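Cobalamin biosynthesis protein (Agrobacterium tumefaciens, PDB 3BY5) probably takes part in cobalamin (vitamin B12) biosynthesis, being related to the C-terminal domain of CbiG, an enzyme that opens a lactone ring in cobalt-precorrin. Local coordinates at residues A25-V30 with A57-G62; A102-A107 with A111-P116. One frame throughout, in Å; residues are numbered along the deposited sequence.

Contact 1: A25-V30 with A57-G62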
loop_
_atom_site.group_PDB
_atom_site.type_symbol
_atom_site.label_atom_id
_atom_site.label_comp_id
_atom_site.label_asym_id
_atom_site.label_seq_id
_atom_site.Cartn_x
_atom_site.Cartn_y
_atom_site.Cartn_z
ATOM N N ALA A 25 9.976 5.223 -16.795
ATOM C CA ALA A 25 11.235 4.600 -16.391
ATOM C C ALA A 25 10.981 3.489 -15.384
ATOM O O ALA A 25 11.582 2.418 -15.470
ATOM C CB ALA A 25 12.184 5.628 -15.813
ATOM N N ILE A 26 10.085 3.760 -14.436
ATOM C CA ILE A 26 9.648 2.776 -13.451
ATOM C C ILE A 26 8.957 1.602 -14.142
ATOM O O ILE A 26 9.244 0.448 -13.829
ATOM C CB ILE A 26 8.659 3.382 -12.418
ATOM C CG1 ILE A 26 9.026 4.827 -12.014
ATOM C CG2 ILE A 26 8.465 2.452 -11.227
ATOM C CD1 ILE A 26 10.215 4.990 -11.103
ATOM N N ILE A 27 8.060 1.910 -15.085
ATOM C CA ILE A 27 7.294 0.901 -15.834
ATOM C C ILE A 27 8.220 -0.030 -16.612
ATOM O O ILE A 27 8.087 -1.252 -16.528
ATOM C CB ILE A 27 6.246 1.552 -16.780
ATOM C CG1 ILE A 27 5.105 2.176 -15.974
ATOM C CG2 ILE A 27 5.668 0.526 -17.761
ATOM C CD1 ILE A 27 4.204 3.092 -16.777
ATOM N N ALA A 28 9.168 0.563 -17.337
ATOM C CA ALA A 28 10.199 -0.166 -18.069
ATOM C C ALA A 28 10.996 -1.097 -17.165
ATOM O O ALA A 28 11.249 -2.244 -17.527
ATOM C CB ALA A 28 11.133 0.809 -18.756
ATOM N N ALA A 29 11.372 -0.592 -15.991
ATOM C CA ALA A 29 12.133 -1.343 -14.996
ATOM C C ALA A 29 11.389 -2.559 -14.433
ATOM O O ALA A 29 12.003 -3.593 -14.164
ATOM C CB ALA A 29 12.554 -0.422 -13.867
ATOM N N VAL A 30 10.078 -2.423 -14.245
ATOM C CA VAL A 30 9.258 -3.507 -13.713
ATOM C C VAL A 30 9.070 -4.591 -14.776
ATOM O O VAL A 30 9.259 -5.769 -14.497
ATOM C CB VAL A 30 7.898 -2.991 -13.154
ATOM C CG1 VAL A 30 7.004 -4.144 -12.704
ATOM C CG2 VAL A 30 8.122 -2.045 -11.988
ATOM N N ALA A 57 3.849 6.673 -8.205
ATOM C CA ALA A 57 2.405 6.523 -8.067
ATOM C C ALA A 57 1.716 6.445 -9.427
ATOM O O ALA A 57 0.738 5.714 -9.585
ATOM C CB ALA A 57 1.836 7.655 -7.237
ATOM N N GLU A 58 2.238 7.190 -10.400
ATOM C CA GLU A 58 1.723 7.177 -11.772
ATOM C C GLU A 58 2.056 5.882 -12.516
ATOM O O GLU A 58 1.319 5.477 -13.413
ATOM C CB GLU A 58 2.246 8.383 -12.568
ATOM C CG GLU A 58 1.585 9.716 -12.227
ATOM C CD GLU A 58 0.145 9.810 -12.710
ATOM O OE1 GLU A 58 -0.070 9.969 -13.933
ATOM O OE2 GLU A 58 -0.772 9.735 -11.862
ATOM N N ALA A 59 3.167 5.247 -12.142
ATOM C CA ALA A 59 3.629 4.007 -12.776
ATOM C C ALA A 59 2.810 2.814 -12.330
ATOM O O ALA A 59 2.539 1.913 -13.122
ATOM C CB ALA A 59 5.073 3.771 -12.472
ATOM N N ALA A 60 2.432 2.814 -11.053
ATOM C CA ALA A 60 1.508 1.835 -10.501
ATOM C C ALA A 60 0.154 1.909 -11.204
ATOM O O ALA A 60 -0.489 0.886 -11.407
ATOM C CB ALA A 60 1.348 2.049 -9.011
ATOM N N LYS A 61 -0.262 3.121 -11.579
ATOM C CA LYS A 61 -1.504 3.344 -12.318
ATOM C C LYS A 61 -1.371 2.808 -13.736
ATOM O O LYS A 61 -2.295 2.183 -14.259
ATOM C CB LYS A 61 -1.861 4.837 -12.333
ATOM C CG LYS A 61 -3.238 5.170 -12.910
ATOM C CD LYS A 61 -3.708 6.565 -12.500
ATOM C CE LYS A 61 -3.195 7.666 -13.436
ATOM N NZ LYS A 61 -3.902 7.698 -14.753
ATOM N N GLY A 62 -0.208 3.044 -14.338
ATOM C CA GLY A 62 0.114 2.556 -15.674
ATOM C C GLY A 62 0.234 1.049 -15.735
ATOM O O GLY A 62 -0.202 0.429 -16.700
#
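I26, I27 and A59 form the centre of this helix-helix contact, with the methyl of A59 received by the two isoleucines. A59 CB meets I26 CB, the branch point, at 3.6 Å, and also lies 3.8 Å from the I26 CG2 methyl. From I27 it is the CG1 methylene that arrives, 3.8 Å from A59 CB and equally close to A59 O. With CD1 anti to CA (chi2 167°), the I27 chain stretches out over the second helix, and I27 CD1 comes 4.3 Å from G62 CA, one turn beyond A59. The I26 chain instead starts toward A59 and then leads away from it. The axes of the two short segments approach to 9.0 Å at a crossing angle of -53°, with the CA atoms of I27 and A59 the nearest pair across them. Helices 23-37 and 54-62 are the crossover helices of two consecutive beta-alpha-beta units, 11-17 to 43-46 and 43-46 to 67-69, and pack side by side. Behind this layer, I26 rests on I15 and C17 of strand 11-17 and on V123 of strand 123-129, while I27 also leans on L63. A57 reaches L49 of the second subunit. No hydrogen bond joins the two segments, so their direct contact is apolar and should place little demand on exact direction.

Contact 2: A102-A107 with A111-P116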
loop_
_atom_site.group_PDB
_atom_site.type_symbol
_atom_site.label_atom_id
_atom_site.label_comp_id
_atom_site.label_asym_id
_atom_site.label_seq_id
_atom_site.Cartn_x
_atom_site.Cartn_y
_atom_site.Cartn_z
ATOM N N ALA A 102 11.191 -3.344 1.696
ATOM C CA ALA A 102 9.853 -2.868 1.303
ATOM C C ALA A 102 9.025 -3.957 0.646
ATOM O O ALA A 102 7.851 -4.112 0.964
ATOM C CB ALA A 102 9.956 -1.660 0.395
ATOM N N ALA A 103 9.647 -4.701 -0.269
ATOM C CA ALA A 103 9.016 -5.834 -0.951
ATOM C C ALA A 103 8.663 -6.951 0.017
ATOM O O ALA A 103 7.605 -7.555 -0.110
ATOM C CB ALA A 103 9.913 -6.369 -2.046
ATOM N N LEU A 104 9.548 -7.210 0.980
ATOM C CA LEU A 104 9.336 -8.257 1.976
ATOM C C LEU A 104 8.270 -7.874 2.980
ATOM O O LEU A 104 7.528 -8.734 3.445
ATOM C CB LEU A 104 10.634 -8.595 2.706
ATOM C CG LEU A 104 11.688 -9.424 1.962
ATOM C CD1 LEU A 104 12.916 -9.612 2.836
ATOM C CD2 LEU A 104 11.142 -10.770 1.512
ATOM N N ALA A 105 8.191 -6.585 3.310
ATOM C CA ALA A 105 7.174 -6.089 4.237
ATOM C C ALA A 105 5.779 -6.202 3.649
ATOM O O ALA A 105 4.848 -6.632 4.327
ATOM C CB ALA A 105 7.458 -4.663 4.621
ATOM N N ALA A 106 5.649 -5.821 2.382
ATOM C CA ALA A 106 4.375 -5.874 1.682
ATOM C C ALA A 106 3.952 -7.304 1.382
ATOM O O ALA A 106 2.764 -7.605 1.376
ATOM C CB ALA A 106 4.442 -5.072 0.414
ATOM N N ALA A 107 4.924 -8.155 1.156
ATOM C CA ALA A 107 4.714 -9.553 0.933
ATOM C C ALA A 107 4.268 -10.254 2.159
ATOM O O ALA A 107 3.408 -11.068 2.116
ATOM C CB ALA A 107 5.932 -10.170 0.445
ATOM N N ALA A 111 7.668 -14.278 3.339
ATOM C CA ALA A 111 8.172 -14.082 2.026
ATOM C C ALA A 111 9.640 -14.336 2.003
ATOM O O ALA A 111 10.285 -14.379 3.019
ATOM C CB ALA A 111 7.892 -12.716 1.613
ATOM N N ARG A 112 10.159 -14.474 0.807
ATOM C CA ARG A 112 11.587 -14.563 0.530
ATOM C C ARG A 112 11.901 -13.825 -0.768
ATOM O O ARG A 112 11.020 -13.634 -1.608
ATOM C CB ARG A 112 12.046 -16.030 0.483
ATOM C CG ARG A 112 11.543 -16.814 -0.715
ATOM C CD ARG A 112 10.982 -18.173 -0.329
ATOM N NE ARG A 112 9.995 -18.617 -1.319
ATOM C CZ ARG A 112 8.674 -18.476 -1.198
ATOM N NH1 ARG A 112 8.145 -17.917 -0.113
ATOM N NH2 ARG A 112 7.873 -18.906 -2.166
ATOM N N LEU A 113 13.149 -13.389 -0.913
ATOM C CA LEU A 113 13.612 -12.782 -2.152
ATOM C C LEU A 113 13.980 -13.881 -3.128
ATOM O O LEU A 113 14.713 -14.799 -2.774
ATOM C CB LEU A 113 14.828 -11.899 -1.895
ATOM C CG LEU A 113 14.653 -10.671 -1.006
ATOM C CD1 LEU A 113 16.017 -10.128 -0.671
ATOM C CD2 LEU A 113 13.786 -9.605 -1.672
ATOM N N VAL A 114 13.472 -13.786 -4.353
ATOM C CA VAL A 114 13.638 -14.857 -5.340
ATOM C C VAL A 114 14.592 -14.513 -6.485
ATOM O O VAL A 114 14.999 -15.392 -7.252
ATOM C CB VAL A 114 12.280 -15.322 -5.916
ATOM C CG1 VAL A 114 11.404 -15.890 -4.811
ATOM C CG2 VAL A 114 11.571 -14.187 -6.642
ATOM N N ALA A 115 14.944 -13.236 -6.592
ATOM C CA ALA A 115 15.796 -12.755 -7.665
ATOM C C ALA A 115 16.861 -11.844 -7.060
ATOM O O ALA A 115 16.640 -11.282 -5.987
ATOM C CB ALA A 115 14.959 -12.008 -8.680
ATOM N N PRO A 116 18.030 -11.717 -7.725
ATOM C CA PRO A 116 19.029 -10.762 -7.256
ATOM C C PRO A 116 18.601 -9.321 -7.497
ATOM O O PRO A 116 17.745 -9.062 -8.346
ATOM C CB PRO A 116 20.256 -11.096 -8.110
ATOM C CG PRO A 116 19.697 -11.665 -9.350
ATOM C CD PRO A 116 18.510 -12.460 -8.907
#
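L104 leaves the helix alongside the start of strand 112-120, and its torsions bring its end over: CG is anti to its own carbonyl carbon (chi1 -75°) and CD1 anti to CA (chi2 178°), an arrangement that leaves CD2 as the branch laid over the chain of 111-113. L104 CD2 lies 3.8 Å from A111 CB and 3.9 Å from R112 C. Farther up the strand, L113 CD2 approaches the branch carbon L104 CG at 4.2 Å. The last residue of the helical segment, A107, meets A111 methyl to methyl, A107 CB to A111 CB, at 3.4 Å, so A111 is covered by both residues on successive turns of the helix. This is a helix followed by a short connection and a strand: helix 98-107 ends, the chain turns back, and strand 112-120 joins the sheet antiparallel to 123-129. R112 and V114 make backbone hydrogen bonds to M129 and I127 of that neighbour. L104 is enclosed further by V78 and T82 of helix 72-84 and by A128 of strand 123-129, which also meets A103. Outside this apolar layer S89 holds the backbone as well, its OG hydrogen-bonded to A111 O and its backbone to that of L113.

In the fold
From the N terminus, strand 11-17 leads into helix 23-37, the chain runs on through strand 43-46, and helix 54-62 then returns to meet its predecessor: contact 1 closes this loop of 26 intervening residues between two consecutive helices of the parallel half of the sheet. After strand 67-69 and helix 72-84, contact 2 closes a much shorter loop, with three residues between its segments, and joins helix 98-107 to strand 112-120. The two loops follow in series, neither nested nor crossed. The centres of the two contacts are 18 Å apart, on opposite sides of the chain's centre, and strand 123-129 connects them, since its residues touch I26 and A29 in contact 1 and A103 and L104 in contact 2.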